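Local coordinates for protein Zn-dependent hydrolase, glyoxylase (Echinicola vietnamensis, PDB 6T5K) that probably hydrolyses beta-lactam antibiotics, carbapenems among them, as a class B metallo-beta-lactamase that works with zinc, at residues Phe101-Leu106 with His132-Pro137; Tyr120-Thr125 with Asp166-Tyr171; Phe159-Thr164 with Asp196-Ala201; Cys182-Asn187 with Val204-Ile209. One frame throughout, in Å; residues are numbered along the deposited sequence.

Contact 1: residues Phe101-Leu106 with His132-Pro137; sequences FHLDCL and HDFPQP. With ZN (zinc ion), chain G; ZN (zinc ion), chain H; EDO (1,2-ethanediol), chain F.
Phe-134 and Leu-103 meet beside the zinc-binding HxHxD motif (His-100, His-102, Asp-104). Leu-103 CD2 sits over one face of the Phe-134 ring, 4.0 Å from its centroid and 19° off its normal, a CH-pi contact. His-132 CB covers the opposite face. At the ring edge, Phe-134 CD2 is 3.1 Å from Phe-101 O, a buried carbonyl with no partner in the model. Phe-101 and His-132 form an oblique aromatic pair. Phe-101 CE2 stands over the middle of the imidazole, 3.3 Å from His-132 CE1, with the planes at 35°. The apolar remainder centres on Leu-106. Its CD1 meets Phe-134 CB at 3.8 Å, and its CD2 meets Pro-137 CD at 4.0 Å. In the same motif His-102 ND1 binds one zinc at 2.0 Å, and Asp-104 OD2 binds the second at 2.3 Å. The contact thus joins short helix 103-106 to the loop after helix 123-131, and Leu-106 and Pro-137 both touch Ala-98 of strand 92-98.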
loop_
_atom_site.group_PDB
_atom_site.type_symbol
_atom_site.label_atom_id
_atom_site.label_comp_id
_atom_site.label_asym_id
_atom_site.label_seq_id
_atom_site.Cartn_x
_atom_site.Cartn_y
_atom_site.Cartn_z
ATOM N N PHE A 101 -2.328 -0.912 -10.454
ATOM C CA PHE A 101 -2.381 -2.151 -11.234
ATOM C C PHE A 101 -1.054 -2.895 -11.369
ATOM O O PHE A 101 -1.045 -3.990 -11.938
ATOM C CB PHE A 101 -2.957 -1.885 -12.633
ATOM C CG PHE A 101 -1.993 -1.244 -13.600
ATOM C CD1 PHE A 101 -1.874 0.148 -13.669
ATOM C CD2 PHE A 101 -1.236 -2.031 -14.470
ATOM C CE1 PHE A 101 -1.009 0.732 -14.571
ATOM C CE2 PHE A 101 -0.376 -1.433 -15.400
ATOM C CZ PHE A 101 -0.250 -0.053 -15.430
ATOM N N HIS A 102 0.058 -2.360 -10.871
ATOM C CA HIS A 102 1.348 -3.014 -11.070
ATOM C C HIS A 102 1.503 -4.255 -10.170
ATOM O O HIS A 102 0.783 -4.459 -9.201
ATOM C CB HIS A 102 2.485 -2.050 -10.763
ATOM C CG HIS A 102 2.703 -1.001 -11.800
ATOM N ND1 HIS A 102 3.385 0.169 -11.531
ATOM C CD2 HIS A 102 2.367 -0.951 -13.110
ATOM C CE1 HIS A 102 3.458 0.891 -12.632
ATOM N NE2 HIS A 102 2.844 0.237 -13.603
ATOM N N LEU A 103 2.518 -5.065 -10.472
ATOM C CA LEU A 103 2.680 -6.358 -9.788
ATOM C C LEU A 103 3.112 -6.235 -8.327
ATOM O O LEU A 103 2.832 -7.149 -7.539
ATOM C CB LEU A 103 3.611 -7.261 -10.600
ATOM C CG LEU A 103 3.001 -7.749 -11.921
ATOM C CD1 LEU A 103 4.088 -8.437 -12.728
ATOM C CD2 LEU A 103 1.841 -8.719 -11.692
ATOM N N ASP A 104 3.747 -5.137 -7.931
ATOM C CA ASP A 104 4.070 -4.935 -6.516
ATOM C C ASP A 104 2.873 -4.431 -5.713
ATOM O O ASP A 104 3.031 -4.009 -4.555
ATOM C CB ASP A 104 5.297 -4.014 -6.330
ATOM C CG ASP A 104 5.154 -2.637 -6.992
ATOM O OD1 ASP A 104 4.635 -2.578 -8.139
ATOM O OD2 ASP A 104 5.614 -1.611 -6.369
ATOM N N CYS A 105 1.695 -4.457 -6.326
ATOM C CA CYS A 105 0.430 -4.232 -5.657
ATOM C C CYS A 105 -0.468 -5.449 -5.715
ATOM O O CYS A 105 -1.243 -5.676 -4.783
ATOM C CB CYS A 105 -0.310 -3.056 -6.307
ATOM S SG CYS A 105 0.654 -1.570 -6.365
ATOM N N LEU A 106 -0.424 -6.227 -6.816
ATOM C CA LEU A 106 -1.442 -7.254 -6.984
ATOM C C LEU A 106 -0.915 -8.584 -7.491
ATOM O O LEU A 106 -1.718 -9.472 -7.788
ATOM C CB LEU A 106 -2.600 -6.759 -7.870
ATOM C CG LEU A 106 -2.261 -5.983 -9.147
ATOM C CD1 LEU A 106 -1.527 -6.902 -10.102
ATOM C CD2 LEU A 106 -3.513 -5.480 -9.795
ATOM N N HIS A 132 -3.363 -5.817 -18.899
ATOM C CA HIS A 132 -1.982 -6.270 -18.748
ATOM C C HIS A 132 -1.860 -7.760 -18.469
ATOM O O HIS A 132 -0.735 -8.257 -18.335
ATOM C CB HIS A 132 -1.282 -5.474 -17.641
ATOM C CG HIS A 132 -0.958 -4.076 -18.049
ATOM N ND1 HIS A 132 -1.895 -3.058 -18.044
ATOM C CD2 HIS A 132 0.184 -3.532 -18.535
ATOM C CE1 HIS A 132 -1.335 -1.948 -18.504
ATOM N NE2 HIS A 132 -0.071 -2.203 -18.779
ATOM N N ASP A 133 -2.979 -8.476 -18.379
ATOM C CA ASP A 133 -2.974 -9.899 -18.035
ATOM C C ASP A 133 -2.337 -10.133 -16.664
ATOM O O ASP A 133 -1.620 -11.109 -16.446
ATOM C CB ASP A 133 -2.320 -10.747 -19.133
ATOM C CG ASP A 133 -2.604 -12.216 -18.970
ATOM O OD1 ASP A 133 -3.737 -12.561 -18.548
ATOM O OD2 ASP A 133 -1.685 -13.021 -19.265
ATOM N N PHE A 134 -2.621 -9.238 -15.720
ATOM C CA PHE A 134 -2.213 -9.380 -14.332
ATOM C C PHE A 134 -3.389 -9.882 -13.499
ATOM O O PHE A 134 -4.553 -9.783 -13.912
ATOM C CB PHE A 134 -1.787 -8.016 -13.750
ATOM C CG PHE A 134 -0.555 -7.413 -14.365
ATOM C CD1 PHE A 134 0.316 -8.154 -15.133
ATOM C CD2 PHE A 134 -0.270 -6.058 -14.155
ATOM C CE1 PHE A 134 1.439 -7.558 -15.678
ATOM C CE2 PHE A 134 0.847 -5.464 -14.708
ATOM C CZ PHE A 134 1.712 -6.220 -15.470
ATOM N N PRO A 135 -3.128 -10.436 -12.312
ATOM C CA PRO A 135 -4.228 -10.811 -11.409
ATOM C C PRO A 135 -5.192 -9.656 -11.207
ATOM O O PRO A 135 -4.790 -8.501 -11.061
ATOM C CB PRO A 135 -3.513 -11.192 -10.112
ATOM C CG PRO A 135 -2.113 -11.596 -10.607
ATOM C CD PRO A 135 -1.814 -10.611 -11.678
ATOM N N GLN A 136 -6.484 -9.964 -11.247
ATOM C CA GLN A 136 -7.484 -8.901 -11.279
ATOM C C GLN A 136 -8.153 -8.725 -9.928
ATOM O O GLN A 136 -8.740 -9.678 -9.396
ATOM C CB GLN A 136 -8.539 -9.227 -12.330
ATOM C CG GLN A 136 -8.087 -8.984 -13.767
ATOM C CD GLN A 136 -9.174 -9.364 -14.743
ATOM O OE1 GLN A 136 -10.332 -8.956 -14.588
ATOM N NE2 GLN A 136 -8.820 -10.160 -15.747
ATOM N N PRO A 137 -8.155 -7.521 -9.367
ATOM C CA PRO A 137 -8.997 -7.267 -8.195
ATOM C C PRO A 137 -10.459 -7.530 -8.529
ATOM O O PRO A 137 -10.913 -7.333 -9.657
ATOM C CB PRO A 137 -8.738 -5.785 -7.884
ATOM C CG PRO A 137 -7.423 -5.486 -8.545
ATOM C CD PRO A 137 -7.460 -6.308 -9.805
HETATM ZN ZN ZN G . 3.873 0.844 -9.672
HETATM ZN ZN ZN H . 6.009 0.574 -6.933
HETATM C C1 EDO F . -6.388 -13.831 -10.975
HETATM O O1 EDO F . -7.247 -12.823 -11.583
HETATM C C2 EDO F . -6.430 -13.921 -9.428
HETATM O O2 EDO F . -7.283 -14.972 -8.835
HETATM O O HOH W 1 5.261 -0.115 -8.801
HETATM O O HOH W 2 7.112 2.418 -7.746
#

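Contact 2: residues Tyr120-Thr125 with Asp166-Tyr171; sequences YAFKNT and DNVIGY
Phe-122 and Thr-125, at the turn from strand 119-122 into helix 123-131, meet Asp-166 and Val-168 just ahead of strand 169-172. These strands belong to the two different sheets of the fold. The polar link is a short hydrogen bond. Thr-125 OG1 donates to Asp-166 OD2 at 2.6 Å, on the anti side of the carboxylate and 16° out of its plane. The Asp-166 carboxylate carbon stands between its own backbone N and carbonyl carbon (chi1 61°), which places the carboxylate beside Thr-125. The other oxygen, OD1, is bonded to Thr-164 OG1. The carboxylate is therefore held through both oxygens and has little freedom to rotate. The rest is packing. Phe-122 CB makes an apolar contact with Val-168 CG1 at 3.7 Å and lies 3.6 Å from Asp-166 O. Phe-122 CD2 lies 3.9 Å from Asp-166 CB. Outside the two segments the Phe-122 ring stacks with Tyr-158. The Asp-166 side chain comes to about 4 Å from that of the zinc ligand His-100 and about 8 Å from a zinc. It is thus a second-shell group where the two sheets of the alpha-beta/beta-alpha metallo-beta-lactamase sandwich meet.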
loop_
_atom_site.group_PDB
_atom_site.type_symbol
_atom_site.label_atom_id
_atom_site.label_comp_id
_atom_site.label_asym_id
_atom_site.label_seq_id
_atom_site.Cartn_x
_atom_site.Cartn_y
_atom_site.Cartn_z
ATOM N N TYR A 120 -10.127 -5.464 -3.467
ATOM C CA TYR A 120 -10.692 -4.204 -3.900
ATOM C C TYR A 120 -9.619 -3.338 -4.540
ATOM O O TYR A 120 -8.443 -3.436 -4.210
ATOM C CB TYR A 120 -11.198 -3.404 -2.694
ATOM C CG TYR A 120 -12.331 -4.043 -1.945
ATOM C CD1 TYR A 120 -12.098 -5.051 -1.030
ATOM C CD2 TYR A 120 -13.652 -3.651 -2.169
ATOM C CE1 TYR A 120 -13.143 -5.641 -0.335
ATOM C CE2 TYR A 120 -14.701 -4.229 -1.468
ATOM C CZ TYR A 120 -14.439 -5.234 -0.561
ATOM O OH TYR A 120 -15.475 -5.810 0.134
ATOM N N ALA A 121 -10.048 -2.448 -5.429
ATOM C CA ALA A 121 -9.127 -1.511 -6.054
ATOM C C ALA A 121 -9.942 -0.425 -6.731
ATOM O O ALA A 121 -11.160 -0.532 -6.884
ATOM C CB ALA A 121 -8.228 -2.218 -7.067
ATOM N N PHE A 122 -9.261 0.651 -7.104
ATOM C CA PHE A 122 -9.911 1.663 -7.923
ATOM C C PHE A 122 -10.518 1.022 -9.163
ATOM O O PHE A 122 -9.937 0.112 -9.755
ATOM C CB PHE A 122 -8.861 2.675 -8.355
ATOM C CG PHE A 122 -9.421 3.910 -9.013
ATOM C CD1 PHE A 122 -10.407 4.687 -8.389
ATOM C CD2 PHE A 122 -8.933 4.320 -10.214
ATOM C CE1 PHE A 122 -10.894 5.839 -8.996
ATOM C CE2 PHE A 122 -9.378 5.500 -10.805
ATOM C CZ PHE A 122 -10.390 6.244 -10.212
ATOM N N LYS A 123 -11.667 1.537 -9.587
ATOM C CA LYS A 123 -12.362 0.949 -10.727
ATOM C C LYS A 123 -11.438 0.764 -11.925
ATOM O O LYS A 123 -11.490 -0.266 -12.607
ATOM C CB LYS A 123 -13.578 1.811 -11.090
ATOM C CG LYS A 123 -13.267 3.267 -11.389
ATOM C CD LYS A 123 -14.536 4.105 -11.586
ATOM C CE LYS A 123 -14.186 5.568 -11.725
ATOM N NZ LYS A 123 -15.370 6.465 -11.923
ATOM N N ASN A 124 -10.578 1.744 -12.202
ATOM C CA ASN A 124 -9.716 1.639 -13.369
ATOM C C ASN A 124 -8.574 0.663 -13.171
ATOM O O ASN A 124 -8.016 0.193 -14.165
ATOM C CB ASN A 124 -9.253 3.009 -13.836
ATOM C CG ASN A 124 -10.384 3.775 -14.479
ATOM O OD1 ASN A 124 -11.436 3.195 -14.839
ATOM N ND2 ASN A 124 -10.196 5.064 -14.638
ATOM N N THR A 125 -8.228 0.332 -11.920
ATOM C CA THR A 125 -7.236 -0.719 -11.697
ATOM C C THR A 125 -7.728 -2.059 -12.210
ATOM O O THR A 125 -6.938 -2.848 -12.746
ATOM C CB THR A 125 -6.923 -0.800 -10.211
ATOM O OG1 THR A 125 -6.480 0.492 -9.772
ATOM C CG2 THR A 125 -5.851 -1.843 -9.925
ATOM N N ASP A 166 -4.190 5.238 -11.974
ATOM C CA ASP A 166 -5.183 4.617 -11.111
ATOM C C ASP A 166 -4.771 4.570 -9.639
ATOM O O ASP A 166 -5.495 3.960 -8.843
ATOM C CB ASP A 166 -5.457 3.194 -11.600
ATOM C CG ASP A 166 -4.202 2.308 -11.571
ATOM O OD1 ASP A 166 -3.104 2.782 -11.938
ATOM O OD2 ASP A 166 -4.340 1.114 -11.191
ATOM N N ASN A 167 -3.629 5.120 -9.296
ATOM C CA ASN A 167 -3.151 4.953 -7.941
ATOM C C ASN A 167 -4.046 5.539 -6.852
ATOM O O ASN A 167 -4.573 6.577 -7.021
ATOM C CB ASN A 167 -1.671 5.326 -7.790
ATOM C CG ASN A 167 -1.327 6.729 -8.299
ATOM O OD1 ASN A 167 -0.203 7.025 -8.598
ATOM N ND2 ASN A 167 -2.263 7.541 -8.325
ATOM N N VAL A 168 -4.182 4.802 -5.758
ATOM C CA VAL A 168 -4.993 5.207 -4.623
ATOM C C VAL A 168 -4.163 5.123 -3.361
ATOM O O VAL A 168 -3.135 4.448 -3.319
ATOM C CB VAL A 168 -6.292 4.393 -4.448
ATOM C CG1 VAL A 168 -7.167 4.616 -5.664
ATOM C CG2 VAL A 168 -5.986 2.920 -4.297
ATOM N N ILE A 169 -4.647 5.793 -2.317
ATOM C CA ILE A 169 -4.011 5.719 -1.011
ATOM C C ILE A 169 -4.899 4.948 -0.047
ATOM O O ILE A 169 -6.123 4.808 -0.243
ATOM C CB ILE A 169 -3.576 7.086 -0.438
ATOM C CG1 ILE A 169 -4.763 8.033 -0.249
ATOM C CG2 ILE A 169 -2.554 7.684 -1.368
ATOM C CD1 ILE A 169 -5.561 7.745 0.989
ATOM N N GLY A 170 -4.275 4.531 1.062
ATOM C CA GLY A 170 -5.015 4.028 2.200
ATOM C C GLY A 170 -4.776 4.939 3.385
ATOM O O GLY A 170 -3.643 5.340 3.645
ATOM N N TYR A 171 -5.837 5.292 4.094
ATOM C CA TYR A 171 -5.765 6.204 5.227
ATOM C C TYR A 171 -6.405 5.537 6.430
ATOM O O TYR A 171 -7.556 5.096 6.363
ATOM C CB TYR A 171 -6.515 7.486 4.900
ATOM C CG TYR A 171 -6.626 8.431 6.057
ATOM C CD1 TYR A 171 -5.501 8.934 6.720
ATOM C CD2 TYR A 171 -7.876 8.820 6.502
ATOM C CE1 TYR A 171 -5.656 9.821 7.774
ATOM C CE2 TYR A 171 -8.032 9.687 7.538
ATOM C CZ TYR A 171 -6.935 10.196 8.165
ATOM O OH TYR A 171 -7.130 11.067 9.210
#

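Contact 3: residues Phe159-Thr164 with Asp196-Ala201. With ZN (zinc ion), chain G; EDO (1,2-ethanediol), chain B.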
loop_
_atom_site.group_PDB
_atom_site.type_symbol
_atom_site.label_atom_id
_atom_site.label_comp_id
_atom_site.label_asym_id
_atom_site.label_seq_id
_atom_site.Cartn_x
_atom_site.Cartn_y
_atom_site.Cartn_z
ATOM N N PHE A 159 -7.187 10.363 -5.341
ATOM C CA PHE A 159 -6.944 11.793 -5.389
ATOM C C PHE A 159 -6.409 12.261 -6.730
ATOM O O PHE A 159 -6.142 13.465 -6.878
ATOM C CB PHE A 159 -5.930 12.166 -4.318
ATOM C CG PHE A 159 -6.492 12.203 -2.934
ATOM C CD1 PHE A 159 -7.193 13.300 -2.485
ATOM C CD2 PHE A 159 -6.314 11.131 -2.072
ATOM C CE1 PHE A 159 -7.690 13.349 -1.201
ATOM C CE2 PHE A 159 -6.793 11.192 -0.764
ATOM C CZ PHE A 159 -7.501 12.282 -0.345
ATOM N N GLY A 160 -6.264 11.370 -7.705
ATOM C CA GLY A 160 -5.757 11.731 -9.010
ATOM C C GLY A 160 -4.530 10.934 -9.400
ATOM O O GLY A 160 -4.047 10.066 -8.675
ATOM N N GLU A 161 -4.045 11.238 -10.592
ATOM C CA GLU A 161 -2.961 10.473 -11.198
ATOM C C GLU A 161 -1.589 10.870 -10.627
ATOM O O GLU A 161 -1.380 11.958 -10.101
ATOM C CB GLU A 161 -2.983 10.683 -12.708
ATOM C CG GLU A 161 -4.325 10.380 -13.354
ATOM C CD GLU A 161 -4.239 10.147 -14.858
ATOM O OE1 GLU A 161 -3.117 10.235 -15.441
ATOM O OE2 GLU A 161 -5.300 9.849 -15.459
ATOM N N GLY A 162 -0.631 9.951 -10.755
ATOM C CA GLY A 162 0.726 10.231 -10.350
ATOM C C GLY A 162 1.668 9.159 -10.838
ATOM O O GLY A 162 2.037 9.109 -12.011
ATOM N N HIS A 163 2.043 8.280 -9.924
ATOM C CA HIS A 163 2.850 7.123 -10.293
ATOM C C HIS A 163 2.173 6.311 -11.388
ATOM O O HIS A 163 2.825 5.840 -12.329
ATOM C CB HIS A 163 3.053 6.253 -9.055
ATOM C CG HIS A 163 3.678 4.939 -9.360
ATOM N ND1 HIS A 163 4.997 4.798 -9.742
ATOM C CD2 HIS A 163 3.153 3.698 -9.361
ATOM C CE1 HIS A 163 5.261 3.520 -9.948
ATOM N NE2 HIS A 163 4.160 2.832 -9.723
ATOM N N THR A 164 0.858 6.160 -11.294
ATOM C CA THR A 164 0.046 5.628 -12.383
ATOM C C THR A 164 -1.254 6.429 -12.448
ATOM O O THR A 164 -1.537 7.277 -11.588
ATOM C CB THR A 164 -0.312 4.146 -12.205
ATOM O OG1 THR A 164 -0.985 3.988 -10.953
ATOM C CG2 THR A 164 0.921 3.262 -12.274
ATOM N N ASP A 196 4.649 4.516 -16.528
ATOM C CA ASP A 196 3.198 4.630 -16.523
ATOM C C ASP A 196 2.722 5.895 -15.796
ATOM O O ASP A 196 1.536 6.037 -15.479
ATOM C CB ASP A 196 2.562 3.380 -15.913
ATOM C CG ASP A 196 2.790 2.138 -16.760
ATOM O OD1 ASP A 196 2.707 2.268 -18.011
ATOM O OD2 ASP A 196 3.012 1.041 -16.162
ATOM N N ALA A 197 3.627 6.830 -15.564
ATOM C CA ALA A 197 3.361 7.969 -14.702
ATOM C C ALA A 197 2.756 9.149 -15.453
ATOM O O ALA A 197 2.921 9.305 -16.666
ATOM C CB ALA A 197 4.648 8.431 -14.003
ATOM N N ASN A 198 2.059 9.994 -14.688
ATOM C CA ASN A 198 1.583 11.305 -15.137
ATOM C C ASN A 198 2.278 12.307 -14.218
ATOM O O ASN A 198 1.810 12.588 -13.099
ATOM C CB ASN A 198 0.080 11.393 -15.018
ATOM C CG ASN A 198 -0.457 12.721 -15.474
ATOM O OD1 ASN A 198 0.266 13.720 -15.555
ATOM N ND2 ASN A 198 -1.733 12.736 -15.797
ATOM N N VAL A 199 3.432 12.806 -14.673
ATOM C CA VAL A 199 4.220 13.704 -13.838
ATOM C C VAL A 199 3.626 15.106 -13.757
ATOM O O VAL A 199 3.983 15.859 -12.849
ATOM C CB VAL A 199 5.708 13.764 -14.235
ATOM C CG1 VAL A 199 6.353 12.409 -14.085
ATOM C CG2 VAL A 199 5.916 14.328 -15.631
ATOM N N GLU A 200 2.720 15.471 -14.674
ATOM C CA GLU A 200 2.020 16.746 -14.529
ATOM C C GLU A 200 1.021 16.680 -13.399
ATOM O O GLU A 200 0.941 17.600 -12.579
ATOM C CB GLU A 200 1.304 17.091 -15.828
ATOM C CG GLU A 200 2.247 17.453 -16.959
ATOM C CD GLU A 200 3.005 16.291 -17.550
ATOM O OE1 GLU A 200 2.402 15.217 -17.703
ATOM O OE2 GLU A 200 4.211 16.486 -17.903
ATOM N N ALA A 201 0.283 15.570 -13.313
ATOM C CA ALA A 201 -0.734 15.444 -12.276
ATOM C C ALA A 201 -0.117 15.200 -10.916
ATOM O O ALA A 201 -0.716 15.560 -9.904
ATOM C CB ALA A 201 -1.672 14.287 -12.595
HETATM ZN ZN ZN G . 3.873 0.844 -9.672
HETATM C C1 EDO B . -0.708 8.147 -16.909
HETATM O O1 EDO B . -1.408 9.292 -17.390
HETATM C C2 EDO B . 0.028 7.469 -18.034
HETATM O O2 EDO B . -0.895 7.264 -19.104
HETATM O O HOH W 3 5.012 4.477 -13.527
HETATM O O HOH W 1 5.261 -0.115 -8.801
#
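Asn-198 holds the loop 159-164 with both its backbone and its side chain. Its N donates to Gly-162 O at 2.8 Å, in the carbonyl plane. Its ND2 donates to Glu-161 OE1 at 2.9 Å, nearly straight at 172°. The amide points at that oxygen within its own plane, but it meets the carboxylate from above, 51° out of the carboxylate plane. Glu-161 OE1 also accepts from O1 of an ethanediol, probably a crystallisation additive. Asn-198 OD1 faces its own segment and accepts from Ala-201 N at 2.9 Å, capping the start of helix 201-212. One amide thus serves both a loop and a helix end. His-163 O accepts from water 3 at 2.8 Å, and the water accepts from Asp-196 N at 3.0 Å. Ala-197 CA sits 3.2 Å from Gly-162 O and equally close to His-163 O, two CH...O contacts. Asp-196 OD2 is met from outside the two segments, by the zinc ligand His-102. His-163 CB points away from the other segment; with CG anti to the backbone N (chi1 171°), NE2 reaches the zinc at 2.0 Å. The pairing joins the His-163 loop to the segment leading into helix 201-212. His-163 is the third histidine of the three-histidine zinc site typical of subclass B1 metallo-beta-lactamases.

Contact 4: residues Cys182-Asn187 with Val204-Ile209; sequences CLIKAN and VTVNKI. With ZN (zinc ion), chain H.
Thr-205 is the first residue of helix segment 204-209 to touch the loop 182-187. Its methyl, CG2, lies 4.0 Å from Leu-183 CD2. The hydroxyl of Thr-205 is used on other neighbours, with Glu-161 O as its main partner. Val-206 comes next and serves two residues. Its CG2 is 3.9 Å from Ile-184 CD1 and 4.2 Å from Leu-183 CG, while its CG1 also comes close to Ile-184 CD1. The isoleucine and valine chains cross at a slant. Ile-209, one turn on from Thr-205, meets the leucine again. Ile-209 CD1 and Leu-183 CD2 reach toward each other tip to tip, 3.6 Å apart. With CG anti to the backbone N (chi1 179°), the Leu-183 branch extends to the helix, where CD2 lies near both Thr-205 and Ile-209. Both Leu-183 and Ile-209 also touch Ile-169 of strand 169-172, and Ile-184 packs on helix 230-239. Next to Leu-183, Cys-182 turns to the active site, where its SG binds zinc at 2.1 Å together with Asp-104 and His-223. The side chains that meet across the contact do so through methyl and methine groups, so the interface beside this metal ligand rests on shape and burial rather than on directed bonds.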
loop_
_atom_site.group_PDB
_atom_site.type_symbol
_atom_site.label_atom_id
_atom_site.label_comp_id
_atom_site.label_asym_id
_atom_site.label_seq_id
_atom_site.Cartn_x
_atom_site.Cartn_y
_atom_site.Cartn_z
ATOM N N CYS A 182 3.024 3.694 -4.282
ATOM C CA CYS A 182 4.123 4.177 -5.106
ATOM C C CYS A 182 3.941 5.614 -5.544
ATOM O O CYS A 182 4.856 6.174 -6.160
ATOM C CB CYS A 182 4.376 3.268 -6.269
ATOM S SG CYS A 182 4.649 1.584 -5.689
ATOM N N LEU A 183 2.777 6.207 -5.246
ATOM C CA LEU A 183 2.555 7.633 -5.457
ATOM C C LEU A 183 3.393 8.475 -4.520
ATOM O O LEU A 183 3.667 9.639 -4.836
ATOM C CB LEU A 183 1.075 7.920 -5.187
ATOM C CG LEU A 183 0.491 9.316 -5.292
ATOM C CD1 LEU A 183 0.593 9.826 -6.687
ATOM C CD2 LEU A 183 -0.946 9.228 -4.788
ATOM N N ILE A 184 3.772 7.936 -3.359
ATOM C CA ILE A 184 4.570 8.663 -2.384
ATOM C C ILE A 184 5.968 8.069 -2.338
ATOM O O ILE A 184 6.121 6.846 -2.228
ATOM C CB ILE A 184 3.924 8.668 -0.992
ATOM C CG1 ILE A 184 2.502 9.268 -1.058
ATOM C CG2 ILE A 184 4.843 9.390 0.017
ATOM C CD1 ILE A 184 2.443 10.650 -1.675
ATOM N N LYS A 185 6.976 8.941 -2.441
ATOM C CA LYS A 185 8.380 8.564 -2.365
ATOM C C LYS A 185 8.931 8.692 -0.954
ATOM O O LYS A 185 8.508 9.546 -0.172
ATOM C CB LYS A 185 9.236 9.427 -3.287
ATOM C CG LYS A 185 8.799 9.357 -4.723
ATOM C CD LYS A 185 8.823 7.937 -5.242
ATOM C CE LYS A 185 8.628 7.908 -6.775
ATOM N NZ LYS A 185 8.669 6.559 -7.317
ATOM N N ALA A 186 9.866 7.801 -0.621
ATOM C CA ALA A 186 10.650 7.967 0.593
ATOM C C ALA A 186 11.434 9.269 0.533
ATOM O O ALA A 186 11.788 9.752 -0.545
ATOM C CB ALA A 186 11.615 6.793 0.759
ATOM N N ASN A 187 11.731 9.819 1.712
ATOM C CA ASN A 187 12.490 11.058 1.786
ATOM C C ASN A 187 13.842 10.877 1.090
ATOM O O ASN A 187 14.584 9.932 1.368
ATOM C CB ASN A 187 12.690 11.479 3.246
ATOM C CG ASN A 187 13.075 12.941 3.385
ATOM O OD1 ASN A 187 12.772 13.771 2.521
ATOM N ND2 ASN A 187 13.735 13.263 4.484
ATOM N N VAL A 204 0.054 17.788 -8.103
ATOM C CA VAL A 204 -1.296 18.247 -7.794
ATOM C C VAL A 204 -2.007 17.220 -6.924
ATOM O O VAL A 204 -2.647 17.561 -5.926
ATOM C CB VAL A 204 -2.070 18.517 -9.099
ATOM C CG1 VAL A 204 -3.530 18.910 -8.834
ATOM C CG2 VAL A 204 -1.371 19.599 -9.916
ATOM N N THR A 205 -1.944 15.946 -7.325
ATOM C CA THR A 205 -2.514 14.863 -6.530
ATOM C C THR A 205 -1.932 14.823 -5.128
ATOM O O THR A 205 -2.671 14.708 -4.144
ATOM C CB THR A 205 -2.233 13.564 -7.273
ATOM O OG1 THR A 205 -2.878 13.648 -8.551
ATOM C CG2 THR A 205 -2.718 12.356 -6.479
ATOM N N VAL A 206 -0.602 14.931 -5.017
ATOM C CA VAL A 206 0.002 14.852 -3.693
ATOM C C VAL A 206 -0.399 16.041 -2.827
ATOM O O VAL A 206 -0.596 15.898 -1.618
ATOM C CB VAL A 206 1.519 14.626 -3.774
ATOM C CG1 VAL A 206 2.140 14.667 -2.386
ATOM C CG2 VAL A 206 1.745 13.267 -4.435
ATOM N N ASN A 207 -0.496 17.235 -3.399
ATOM C CA ASN A 207 -0.922 18.347 -2.582
ATOM C C ASN A 207 -2.353 18.141 -2.088
ATOM O O ASN A 207 -2.687 18.566 -0.964
ATOM C CB ASN A 207 -0.822 19.667 -3.340
ATOM C CG ASN A 207 -0.983 20.871 -2.414
ATOM O OD1 ASN A 207 -2.075 21.403 -2.243
ATOM N ND2 ASN A 207 0.096 21.239 -1.738
ATOM N N LYS A 208 -3.212 17.497 -2.901
ATOM C CA LYS A 208 -4.569 17.236 -2.431
ATOM C C LYS A 208 -4.518 16.338 -1.204
ATOM O O LYS A 208 -5.277 16.517 -0.242
ATOM C CB LYS A 208 -5.468 16.612 -3.477
ATOM C CG LYS A 208 -5.767 17.554 -4.598
ATOM C CD LYS A 208 -6.439 16.859 -5.726
ATOM C CE LYS A 208 -7.705 16.268 -5.276
ATOM N NZ LYS A 208 -8.271 15.292 -6.283
ATOM N N ILE A 209 -3.594 15.358 -1.212
ATOM C CA ILE A 209 -3.425 14.432 -0.083
ATOM C C ILE A 209 -2.948 15.177 1.158
ATOM O O ILE A 209 -3.488 15.009 2.252
ATOM C CB ILE A 209 -2.444 13.301 -0.460
ATOM C CG1 ILE A 209 -3.076 12.429 -1.569
ATOM C CG2 ILE A 209 -2.108 12.412 0.749
ATOM C CD1 ILE A 209 -2.126 11.494 -2.239
HETATM ZN ZN ZN H . 6.009 0.574 -6.933
HETATM O O HOH W 1 5.261 -0.115 -8.801
HETATM O O HOH W 2 7.112 2.418 -7.746
#

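In the fold
Contacts 1, 3 and 4 supply zinc ligands; contact 2 lies in the second shell. Contacts 1 and 3 share one zinc, bound by His-102 and His-163, and are joined by His-102 NE2 to Asp-196 OD2 at 2.7 Å. Contacts 1 and 4 share the other zinc through Asp-104 and Cys-182. Water 1 binds both metals, as expected of the bridging water or hydroxide in this family. Contact 2 packs on contact 1, with Phe-101 N 2.9 Å from Asp-166 OD2. Contacts 3 and 4 have centres about 10 Å apart and are joined by Glu-161 O and Thr-205 OG1, 2.7 Å apart. Ile-169 CG2 packs 3.9 Å from Ile-209 CD1, linking contacts 2 and 4.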